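Local coordinates for 70 kDa protein (Xanthomonas sp., PDB 4B2N) that is a diheme c-type cytochrome acting as a rubber oxygenase, a processive dioxygenase that attacks latex rubber, at residues V100-R105 with N340-S345; T115-I120 with Q168-L173; L143-F148 with Y553-A558. One frame throughout, in Å; residues are numbered along the deposited sequence.

Contact 1 (V100-R105 with N340-S345)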
loop_
_atom_site.group_PDB
_atom_site.type_symbol
_atom_site.label_atom_id
_atom_site.label_comp_id
_atom_site.label_asym_id
_atom_site.label_seq_id
_atom_site.Cartn_x
_atom_site.Cartn_y
_atom_site.Cartn_z
ATOM N N VAL A 100 -1.119 -18.083 4.783
ATOM C CA VAL A 100 -1.176 -19.133 3.720
ATOM C C VAL A 100 -1.844 -18.583 2.444
ATOM O O VAL A 100 -1.357 -18.806 1.316
ATOM C CB VAL A 100 -1.960 -20.352 4.266
ATOM C CG1 VAL A 100 -2.157 -21.375 3.143
ATOM C CG2 VAL A 100 -1.177 -21.049 5.413
ATOM N N ASN A 101 -2.983 -17.867 2.607
ATOM C CA ASN A 101 -3.591 -17.126 1.451
ATOM C C ASN A 101 -2.604 -16.239 0.708
ATOM O O ASN A 101 -2.582 -16.281 -0.515
ATOM C CB ASN A 101 -4.770 -16.284 1.903
ATOM C CG ASN A 101 -5.954 -17.146 2.317
ATOM O OD1 ASN A 101 -5.996 -18.357 2.028
ATOM N ND2 ASN A 101 -6.943 -16.521 3.013
ATOM N N LEU A 102 -1.760 -15.507 1.420
ATOM C CA LEU A 102 -0.823 -14.580 0.743
ATOM C C LEU A 102 0.247 -15.370 -0.058
ATOM O O LEU A 102 0.761 -14.886 -1.081
ATOM C CB LEU A 102 -0.219 -13.547 1.719
ATOM C CG LEU A 102 -1.183 -12.530 2.293
ATOM C CD1 LEU A 102 -0.552 -11.601 3.351
ATOM C CD2 LEU A 102 -1.771 -11.753 1.129
ATOM N N GLU A 103 0.587 -16.561 0.461
ATOM C CA GLU A 103 1.683 -17.328 -0.090
ATOM C C GLU A 103 1.188 -18.171 -1.274
ATOM O O GLU A 103 1.948 -18.384 -2.249
ATOM C CB GLU A 103 2.279 -18.249 0.985
ATOM C CG GLU A 103 3.229 -17.529 1.960
ATOM C CD GLU A 103 3.762 -18.469 3.008
ATOM O OE1 GLU A 103 3.720 -19.724 2.758
ATOM O OE2 GLU A 103 4.207 -17.957 4.088
ATOM N N GLU A 104 -0.046 -18.683 -1.188
ATOM C CA GLU A 104 -0.486 -19.647 -2.171
ATOM C C GLU A 104 -1.743 -19.412 -2.960
ATOM O O GLU A 104 -2.114 -20.269 -3.816
ATOM C CB GLU A 104 -0.526 -21.095 -1.698
ATOM C CG GLU A 104 -0.803 -21.428 -0.285
ATOM C CD GLU A 104 -0.822 -22.953 -0.068
ATOM O OE1 GLU A 104 -1.831 -23.634 -0.383
ATOM O OE2 GLU A 104 0.177 -23.425 0.465
ATOM N N ARG A 105 -2.432 -18.308 -2.708
ATOM C CA ARG A 105 -3.708 -18.139 -3.458
ATOM C C ARG A 105 -3.510 -17.162 -4.598
ATOM O O ARG A 105 -2.982 -16.071 -4.394
ATOM C CB ARG A 105 -4.817 -17.665 -2.471
ATOM C CG ARG A 105 -5.301 -18.849 -1.655
ATOM C CD ARG A 105 -6.339 -19.641 -2.481
ATOM N NE ARG A 105 -7.625 -18.918 -2.539
ATOM C CZ ARG A 105 -8.256 -18.519 -3.636
ATOM N NH1 ARG A 105 -7.734 -18.746 -4.842
ATOM N NH2 ARG A 105 -9.436 -17.888 -3.558
ATOM N N ASN A 340 -6.569 -9.979 6.573
ATOM C CA ASN A 340 -6.602 -8.814 7.437
ATOM C C ASN A 340 -6.124 -9.136 8.864
ATOM O O ASN A 340 -5.361 -8.388 9.454
ATOM C CB ASN A 340 -7.999 -8.200 7.479
ATOM C CG ASN A 340 -8.049 -7.009 8.364
ATOM O OD1 ASN A 340 -8.715 -7.042 9.423
ATOM N ND2 ASN A 340 -7.286 -5.981 8.008
ATOM N N ASN A 341 -6.644 -10.216 9.422
ATOM C CA ASN A 341 -6.119 -10.703 10.680
ATOM C C ASN A 341 -4.638 -11.080 10.669
ATOM O O ASN A 341 -3.981 -10.810 11.612
ATOM C CB ASN A 341 -6.935 -11.850 11.198
ATOM C CG ASN A 341 -8.287 -11.398 11.692
ATOM O OD1 ASN A 341 -8.449 -10.232 12.149
ATOM N ND2 ASN A 341 -9.277 -12.257 11.542
ATOM N N PHE A 342 -4.119 -11.725 9.620
ATOM C CA PHE A 342 -2.688 -11.893 9.560
ATOM C C PHE A 342 -2.013 -10.488 9.617
ATOM O O PHE A 342 -1.073 -10.275 10.385
ATOM C CB PHE A 342 -2.279 -12.646 8.265
ATOM C CG PHE A 342 -0.791 -12.763 8.104
ATOM C CD1 PHE A 342 -0.013 -13.317 9.140
ATOM C CD2 PHE A 342 -0.188 -12.350 6.924
ATOM C CE1 PHE A 342 1.374 -13.412 8.965
ATOM C CE2 PHE A 342 1.178 -12.486 6.714
ATOM C CZ PHE A 342 1.951 -12.989 7.769
ATOM N N LEU A 343 -2.460 -9.544 8.784
ATOM C CA LEU A 343 -1.813 -8.178 8.782
ATOM C C LEU A 343 -1.833 -7.546 10.164
ATOM O O LEU A 343 -0.841 -6.941 10.615
ATOM C CB LEU A 343 -2.548 -7.244 7.776
ATOM C CG LEU A 343 -2.661 -7.840 6.352
ATOM C CD1 LEU A 343 -3.212 -6.802 5.375
ATOM C CD2 LEU A 343 -1.239 -8.186 5.896
ATOM N N ILE A 344 -2.952 -7.685 10.872
ATOM C CA ILE A 344 -3.036 -7.077 12.251
ATOM C C ILE A 344 -2.127 -7.877 13.198
ATOM O O ILE A 344 -1.741 -7.370 14.233
ATOM C CB ILE A 344 -4.462 -7.226 12.812
ATOM C CG1 ILE A 344 -5.450 -6.343 12.077
ATOM C CG2 ILE A 344 -4.539 -6.867 14.276
ATOM C CD1 ILE A 344 -6.851 -6.860 12.485
ATOM N N SER A 345 -1.749 -9.108 12.846
ATOM C CA SER A 345 -0.938 -9.925 13.798
ATOM C C SER A 345 0.517 -9.549 13.671
ATOM O O SER A 345 1.321 -10.011 14.467
ATOM C CB SER A 345 -1.108 -11.441 13.502
ATOM O OG SER A 345 -0.363 -11.774 12.336
#
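Leu102 and Phe342 face each other from two helices, with their CA atoms 9.4 Å apart, the nearest CA pair between 100-105 and 340-345. Segment 100-105 closes helix 88-104, and 340-345 lies on helix 333-345. In 88-104 the last turn is closed by the bond from Arg105 N to Asn101 O, and Arg105 is the first residue to leave helical angles. At this spacing the backbones do not meet, and side chains bridge the gap.

The contact is small and apolar, burying 86 Å² in all. Leu102 reaches out with one methyl. Its CG stands anti to the carbonyl carbon (chi1 -67°), and CD1 then extends to the Phe342 ring. Leu102 CD1 lies 3.7 Å from Phe342 CD2, at the ring edge and in the ring plane, so the methyl does not sit over a face. Phe342 is swung out with CG anti to its backbone N (chi1 176°), which presents the CD2-CE2 side of the ring. The same Leu102 CD1 has a looser neighbour in Leu343 CD2, at 4.3 Å. All three side chains are buried. In the backbone of the same phenylalanine, Phe342 O accepts from both Ser345 N and Ser345 OG, and the hydroxyl bond is 2.6 Å long and uses a carbonyl lone pair.

This pairing lies beside heme c #1. Leu343 belongs to its pocket and touches the heme, and Leu102 packs near Cys191, a covalent anchor of that heme. Trp209 meets Phe342 edge-to-face. Around this apolar centre helices 88-104 and 333-345 are tied further: Arg105 forms a salt bridge with Glu335, Asn341 bonds to Ser94, and both Leu102 and Asn101 touch Ile339.

Contact 2 (T115-I120 with Q168-L173); sequences TSYHFI and QLPLGL
Tyr117 projects from helix 114-118 with CG anti to its backbone N (chi1 165°), which carries the ring across to 168-173. Leu169 has CG anti to its carbonyl carbon (chi1 -58°), and this brings CD2 over the ring. The two form a CH-pi contact between a helix and a loop. That loop links the short strands 167-168 and 173-174 and contains a type II beta turn from Pro170 to Leu173, closed by Leu173 N to Pro170 O at 3.1 Å. Gly172 occupies the third position of the turn, with a positive phi of 111°.

Leu169 CD2 is 3.8 Å from the centroid of the Tyr117 ring. It sits over one face, displaced toward the rim, and is closest to Tyr117 CE2 at 3.5 Å. From the far end of the turn, Leu173 CD1 reaches Tyr117 CE1 at 3.6 Å, meeting the ring obliquely. The residue before the turn and the last residue of the turn thus both touch the same ring. Tyr152 adds an edge-to-face partner to the same ring, and Val137 of helix 133-141 packs on it. Leu173 also touches Leu221 of helix 218-226. The contact is buried and lies away from the heme.

The phenol end is polar and is tied through a water to the end of strand 167-168. Pro170 CD packs against Tyr117 OH at 3.7 Å. A water in the plane of the ring, at its edge, lies 2.6 Å from Tyr117 OH and donates to Gln168 O at 2.8 Å.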
loop_
_atom_site.group_PDB
_atom_site.type_symbol
_atom_site.label_atom_id
_atom_site.label_comp_id
_atom_site.label_asym_id
_atom_site.label_seq_id
_atom_site.Cartn_x
_atom_site.Cartn_y
_atom_site.Cartn_z
ATOM N N THR A 115 4.568 -21.265 -19.034
ATOM C CA THR A 115 5.637 -21.410 -20.048
ATOM C C THR A 115 6.117 -20.085 -20.619
ATOM O O THR A 115 7.336 -19.891 -20.893
ATOM C CB THR A 115 5.234 -22.422 -21.153
ATOM O OG1 THR A 115 5.289 -23.718 -20.539
ATOM C CG2 THR A 115 6.228 -22.395 -22.353
ATOM N N SER A 116 5.218 -19.121 -20.725
ATOM C CA SER A 116 5.636 -17.827 -21.155
ATOM C C SER A 116 6.562 -17.162 -20.134
ATOM O O SER A 116 7.533 -16.457 -20.527
ATOM C CB SER A 116 4.434 -16.913 -21.291
ATOM O OG SER A 116 3.576 -17.318 -22.357
ATOM N N TYR A 117 6.235 -17.333 -18.848
ATOM C CA TYR A 117 7.094 -16.816 -17.818
ATOM C C TYR A 117 8.480 -17.520 -17.847
ATOM O O TYR A 117 9.509 -16.881 -17.802
ATOM C CB TYR A 117 6.469 -16.941 -16.398
ATOM C CG TYR A 117 7.515 -16.731 -15.359
ATOM C CD1 TYR A 117 7.834 -15.429 -14.911
ATOM C CD2 TYR A 117 8.213 -17.797 -14.817
ATOM C CE1 TYR A 117 8.831 -15.224 -13.979
ATOM C CE2 TYR A 117 9.207 -17.620 -13.862
ATOM C CZ TYR A 117 9.490 -16.302 -13.442
ATOM O OH TYR A 117 10.421 -16.064 -12.500
ATOM N N HIS A 118 8.472 -18.815 -18.043
ATOM C CA HIS A 118 9.677 -19.593 -18.147
ATOM C C HIS A 118 10.596 -19.062 -19.226
ATOM O O HIS A 118 11.838 -19.193 -19.099
ATOM C CB HIS A 118 9.318 -21.044 -18.455
ATOM C CG HIS A 118 10.433 -22.014 -18.201
ATOM N ND1 HIS A 118 11.054 -22.129 -16.978
ATOM C CD2 HIS A 118 11.067 -22.900 -19.063
ATOM C CE1 HIS A 118 12.006 -23.085 -17.056
ATOM N NE2 HIS A 118 12.004 -23.571 -18.332
ATOM N N PHE A 119 10.004 -18.502 -20.282
ATOM C CA PHE A 119 10.780 -17.988 -21.456
ATOM C C PHE A 119 10.845 -16.471 -21.492
ATOM O O PHE A 119 11.192 -15.891 -22.502
ATOM C CB PHE A 119 10.278 -18.606 -22.806
ATOM C CG PHE A 119 10.688 -20.055 -22.961
ATOM C CD1 PHE A 119 11.959 -20.398 -23.445
ATOM C CD2 PHE A 119 9.863 -21.093 -22.566
ATOM C CE1 PHE A 119 12.368 -21.744 -23.567
ATOM C CE2 PHE A 119 10.257 -22.445 -22.687
ATOM C CZ PHE A 119 11.515 -22.785 -23.186
ATOM N N ILE A 120 10.420 -15.790 -20.416
ATOM C CA ILE A 120 10.312 -14.330 -20.500
ATOM C C ILE A 120 11.665 -13.650 -20.742
ATOM O O ILE A 120 11.678 -12.503 -21.057
ATOM C CB ILE A 120 9.706 -13.718 -19.174
ATOM C CG1 ILE A 120 9.066 -12.333 -19.426
ATOM C CG2 ILE A 120 10.712 -13.784 -18.022
ATOM C CD1 ILE A 120 7.975 -12.109 -18.405
ATOM N N GLN A 168 10.745 -22.069 -9.248
ATOM C CA GLN A 168 10.529 -21.180 -8.138
ATOM C C GLN A 168 10.379 -19.766 -8.687
ATOM O O GLN A 168 11.213 -19.305 -9.509
ATOM C CB GLN A 168 11.753 -21.254 -7.149
ATOM C CG GLN A 168 11.817 -20.158 -6.055
ATOM C CD GLN A 168 10.933 -20.525 -4.864
ATOM O OE1 GLN A 168 10.163 -21.534 -4.912
ATOM N NE2 GLN A 168 10.906 -19.633 -3.852
ATOM N N LEU A 169 9.432 -19.029 -8.094
ATOM C CA LEU A 169 9.197 -17.663 -8.426
ATOM C C LEU A 169 9.701 -16.754 -7.330
ATOM O O LEU A 169 9.694 -17.153 -6.167
ATOM C CB LEU A 169 7.665 -17.368 -8.555
ATOM C CG LEU A 169 6.914 -18.220 -9.596
ATOM C CD1 LEU A 169 5.421 -18.243 -9.238
ATOM C CD2 LEU A 169 7.224 -17.642 -10.982
ATOM N N PRO A 170 10.123 -15.519 -7.685
ATOM C CA PRO A 170 10.468 -14.566 -6.612
ATOM C C PRO A 170 9.277 -14.150 -5.793
ATOM O O PRO A 170 8.113 -14.245 -6.266
ATOM C CB PRO A 170 10.896 -13.300 -7.381
ATOM C CG PRO A 170 11.309 -13.755 -8.705
ATOM C CD PRO A 170 10.383 -14.943 -9.018
ATOM N N LEU A 171 9.517 -13.608 -4.591
ATOM C CA LEU A 171 8.480 -13.040 -3.782
ATOM C C LEU A 171 7.828 -11.976 -4.604
ATOM O O LEU A 171 8.526 -11.146 -5.188
ATOM C CB LEU A 171 9.121 -12.351 -2.592
ATOM C CG LEU A 171 8.185 -11.666 -1.620
ATOM C CD1 LEU A 171 7.140 -12.593 -0.976
ATOM C CD2 LEU A 171 9.093 -10.912 -0.618
ATOM N N GLY A 172 6.517 -11.944 -4.682
ATOM C CA GLY A 172 5.956 -10.873 -5.556
ATOM C C GLY A 172 5.316 -11.364 -6.820
ATOM O O GLY A 172 4.501 -10.663 -7.427
ATOM N N LEU A 173 5.712 -12.548 -7.246
ATOM C CA LEU A 173 4.978 -13.212 -8.342
ATOM C C LEU A 173 4.399 -14.452 -7.700
ATOM O O LEU A 173 4.926 -14.965 -6.672
ATOM C CB LEU A 173 5.860 -13.682 -9.517
ATOM C CG LEU A 173 6.548 -12.542 -10.315
ATOM C CD1 LEU A 173 7.521 -13.030 -11.392
ATOM C CD2 LEU A 173 5.548 -11.517 -10.898
HETATM O O HOH W 1 12.045 -18.026 -11.841
#

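Contact 3 (L143-F148 with Y553-A558)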
loop_
_atom_site.group_PDB
_atom_site.type_symbol
_atom_site.label_atom_id
_atom_site.label_comp_id
_atom_site.label_asym_id
_atom_site.label_seq_id
_atom_site.Cartn_x
_atom_site.Cartn_y
_atom_site.Cartn_z
ATOM N N LEU A 143 11.970 -7.368 -7.315
ATOM C CA LEU A 143 11.394 -8.374 -6.388
ATOM C C LEU A 143 12.556 -9.066 -5.623
ATOM O O LEU A 143 13.714 -8.546 -5.646
ATOM C CB LEU A 143 10.561 -9.407 -7.206
ATOM C CG LEU A 143 9.472 -8.721 -8.030
ATOM C CD1 LEU A 143 8.723 -9.758 -8.859
ATOM C CD2 LEU A 143 8.504 -7.927 -7.118
ATOM N N TYR A 144 12.290 -10.164 -4.915
ATOM C CA TYR A 144 13.302 -10.777 -4.004
ATOM C C TYR A 144 13.137 -12.291 -4.062
ATOM O O TYR A 144 12.036 -12.769 -4.324
ATOM C CB TYR A 144 13.072 -10.311 -2.570
ATOM C CG TYR A 144 13.009 -8.807 -2.508
ATOM C CD1 TYR A 144 11.807 -8.152 -2.799
ATOM C CD2 TYR A 144 14.172 -8.043 -2.279
ATOM C CE1 TYR A 144 11.716 -6.772 -2.798
ATOM C CE2 TYR A 144 14.116 -6.648 -2.240
ATOM C CZ TYR A 144 12.882 -6.020 -2.583
ATOM O OH TYR A 144 12.779 -4.657 -2.594
ATOM N N PRO A 145 14.200 -13.051 -3.728
ATOM C CA PRO A 145 14.060 -14.478 -3.425
ATOM C C PRO A 145 13.091 -14.636 -2.286
ATOM O O PRO A 145 13.123 -13.908 -1.267
ATOM C CB PRO A 145 15.491 -14.971 -3.087
ATOM C CG PRO A 145 16.348 -13.750 -3.023
ATOM C CD PRO A 145 15.588 -12.537 -3.573
ATOM N N ALA A 146 12.122 -15.484 -2.531
ATOM C CA ALA A 146 11.044 -15.655 -1.562
ATOM C C ALA A 146 11.535 -16.451 -0.365
ATOM O O ALA A 146 12.361 -17.306 -0.509
ATOM C CB ALA A 146 9.863 -16.414 -2.243
ATOM N N PRO A 147 10.981 -16.178 0.830
ATOM C CA PRO A 147 11.290 -16.974 1.997
ATOM C C PRO A 147 10.376 -18.215 2.124
ATOM O O PRO A 147 10.411 -18.867 3.138
ATOM C CB PRO A 147 10.989 -16.002 3.160
ATOM C CG PRO A 147 9.884 -15.176 2.611
ATOM C CD PRO A 147 9.958 -15.179 1.105
ATOM N N PHE A 148 9.582 -18.533 1.106
ATOM C CA PHE A 148 8.820 -19.737 1.117
ATOM C C PHE A 148 8.957 -20.368 -0.279
ATOM O O PHE A 148 9.446 -19.712 -1.220
ATOM C CB PHE A 148 7.345 -19.515 1.433
ATOM C CG PHE A 148 6.720 -18.390 0.654
ATOM C CD1 PHE A 148 6.714 -17.069 1.196
ATOM C CD2 PHE A 148 6.088 -18.637 -0.558
ATOM C CE1 PHE A 148 6.117 -16.004 0.465
ATOM C CE2 PHE A 148 5.489 -17.568 -1.295
ATOM C CZ PHE A 148 5.547 -16.276 -0.787
ATOM N N TYR A 553 18.087 -3.025 -7.993
ATOM C CA TYR A 553 18.436 -2.182 -6.819
ATOM C C TYR A 553 19.040 -3.148 -5.803
ATOM O O TYR A 553 18.461 -4.221 -5.498
ATOM C CB TYR A 553 17.197 -1.554 -6.166
ATOM C CG TYR A 553 16.624 -0.305 -6.826
ATOM C CD1 TYR A 553 17.236 0.296 -7.970
ATOM C CD2 TYR A 553 15.483 0.291 -6.304
ATOM C CE1 TYR A 553 16.687 1.406 -8.564
ATOM C CE2 TYR A 553 14.919 1.403 -6.917
ATOM C CZ TYR A 553 15.537 1.960 -8.024
ATOM O OH TYR A 553 15.026 3.110 -8.545
ATOM N N ASP A 554 20.207 -2.788 -5.244
ATOM C CA ASP A 554 20.801 -3.630 -4.277
ATOM C C ASP A 554 20.072 -3.447 -2.958
ATOM O O ASP A 554 19.778 -2.315 -2.523
ATOM C CB ASP A 554 22.265 -3.198 -4.056
ATOM C CG ASP A 554 22.949 -4.067 -3.047
ATOM O OD1 ASP A 554 23.467 -5.058 -3.456
ATOM O OD2 ASP A 554 22.988 -3.760 -1.830
ATOM N N TYR A 555 19.783 -4.551 -2.284
ATOM C CA TYR A 555 19.043 -4.400 -0.966
ATOM C C TYR A 555 19.844 -4.911 0.221
ATOM O O TYR A 555 19.294 -5.222 1.284
ATOM C CB TYR A 555 17.680 -5.120 -1.031
ATOM C CG TYR A 555 17.777 -6.593 -1.418
ATOM C CD1 TYR A 555 17.840 -6.973 -2.755
ATOM C CD2 TYR A 555 17.756 -7.605 -0.449
ATOM C CE1 TYR A 555 17.877 -8.324 -3.119
ATOM C CE2 TYR A 555 17.823 -8.967 -0.807
ATOM C CZ TYR A 555 17.924 -9.300 -2.122
ATOM O OH TYR A 555 17.976 -10.626 -2.492
ATOM N N SER A 556 21.166 -5.014 0.065
ATOM C CA SER A 556 22.040 -5.477 1.136
ATOM C C SER A 556 22.252 -4.359 2.175
ATOM O O SER A 556 21.988 -3.136 1.888
ATOM C CB SER A 556 23.374 -5.970 0.530
ATOM O OG SER A 556 24.248 -4.857 0.337
ATOM N N PHE A 557 22.689 -4.729 3.386
ATOM C CA PHE A 557 22.886 -3.704 4.448
ATOM C C PHE A 557 23.818 -2.592 4.003
ATOM O O PHE A 557 23.633 -1.437 4.404
ATOM C CB PHE A 557 23.367 -4.293 5.756
ATOM C CG PHE A 557 22.282 -4.949 6.619
ATOM C CD1 PHE A 557 20.922 -4.935 6.282
ATOM C CD2 PHE A 557 22.658 -5.620 7.789
ATOM C CE1 PHE A 557 19.988 -5.579 7.126
ATOM C CE2 PHE A 557 21.740 -6.228 8.601
ATOM C CZ PHE A 557 20.393 -6.176 8.289
ATOM N N ALA A 558 24.741 -2.897 3.081
ATOM C CA ALA A 558 25.762 -1.902 2.618
ATOM C C ALA A 558 25.144 -0.751 1.812
ATOM O O ALA A 558 25.728 0.330 1.744
ATOM C CB ALA A 558 26.863 -2.560 1.800
#
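A T-shaped aromatic pair joins two loops far apart in sequence: Tyr144, in the loop after helix 133-141, and Tyr555, in the loop before strand 560-561. The ring planes stand at 80° and the centroids are 5.0 Å apart. Tyr144 offers its CD2-CE2 edge. Tyr144 CD2 sits 3.7 Å above the plane of the Tyr555 ring, over its centre, while Tyr144 CE2 comes within 3.8 Å of Tyr555 CG. The Tyr555 ring is set by its first torsion (chi1 55°), which puts CG between the backbone N and the carbonyl carbon. Its phenol end lies against the next residue of the first loop, with Pro145 CD 3.2 Å from Tyr555 OH.

The hydroxyl of Tyr144 points elsewhere and bonds to Asn213. Tyr144 is buried and Tyr555 partly exposed, with exposed Pro145 at the phenol end. Tyr555 itself sits inside a turn held by Asp554 OD2. That oxygen accepts from Ser556 N at 2.9 Å, met from above the carboxylate plane, and from Ser556 OG on its syn lone pair. The bond to Ser556 N makes this an Asx turn, which carries the face-giving ring of the T-shaped pair.

The three contacts lie at different distances from heme c #1. Contact 1 reaches it directly, through Leu343. In contact 2 the Leu173 side chain is about 10 Å from the heme, and in contact 3 that of Tyr144 is about 12 Å from it. Contacts 2 and 3 have centres 16 Å apart and are joined at the backbone: Leu171 N lies 2.7 Å from Tyr144 O, a probable hydrogen bond. A side-chain amide adds a second probable bond, Gln168 NE2 to Phe148 O at 3.0 Å. Contacts 1 and 3 meet by packing, with Glu103 CG 3.6 Å from Phe148 CE1. Contacts 1 and 2 do not touch. Along the chain, contact 2 is nested within contact 1, and contact 3 crosses both.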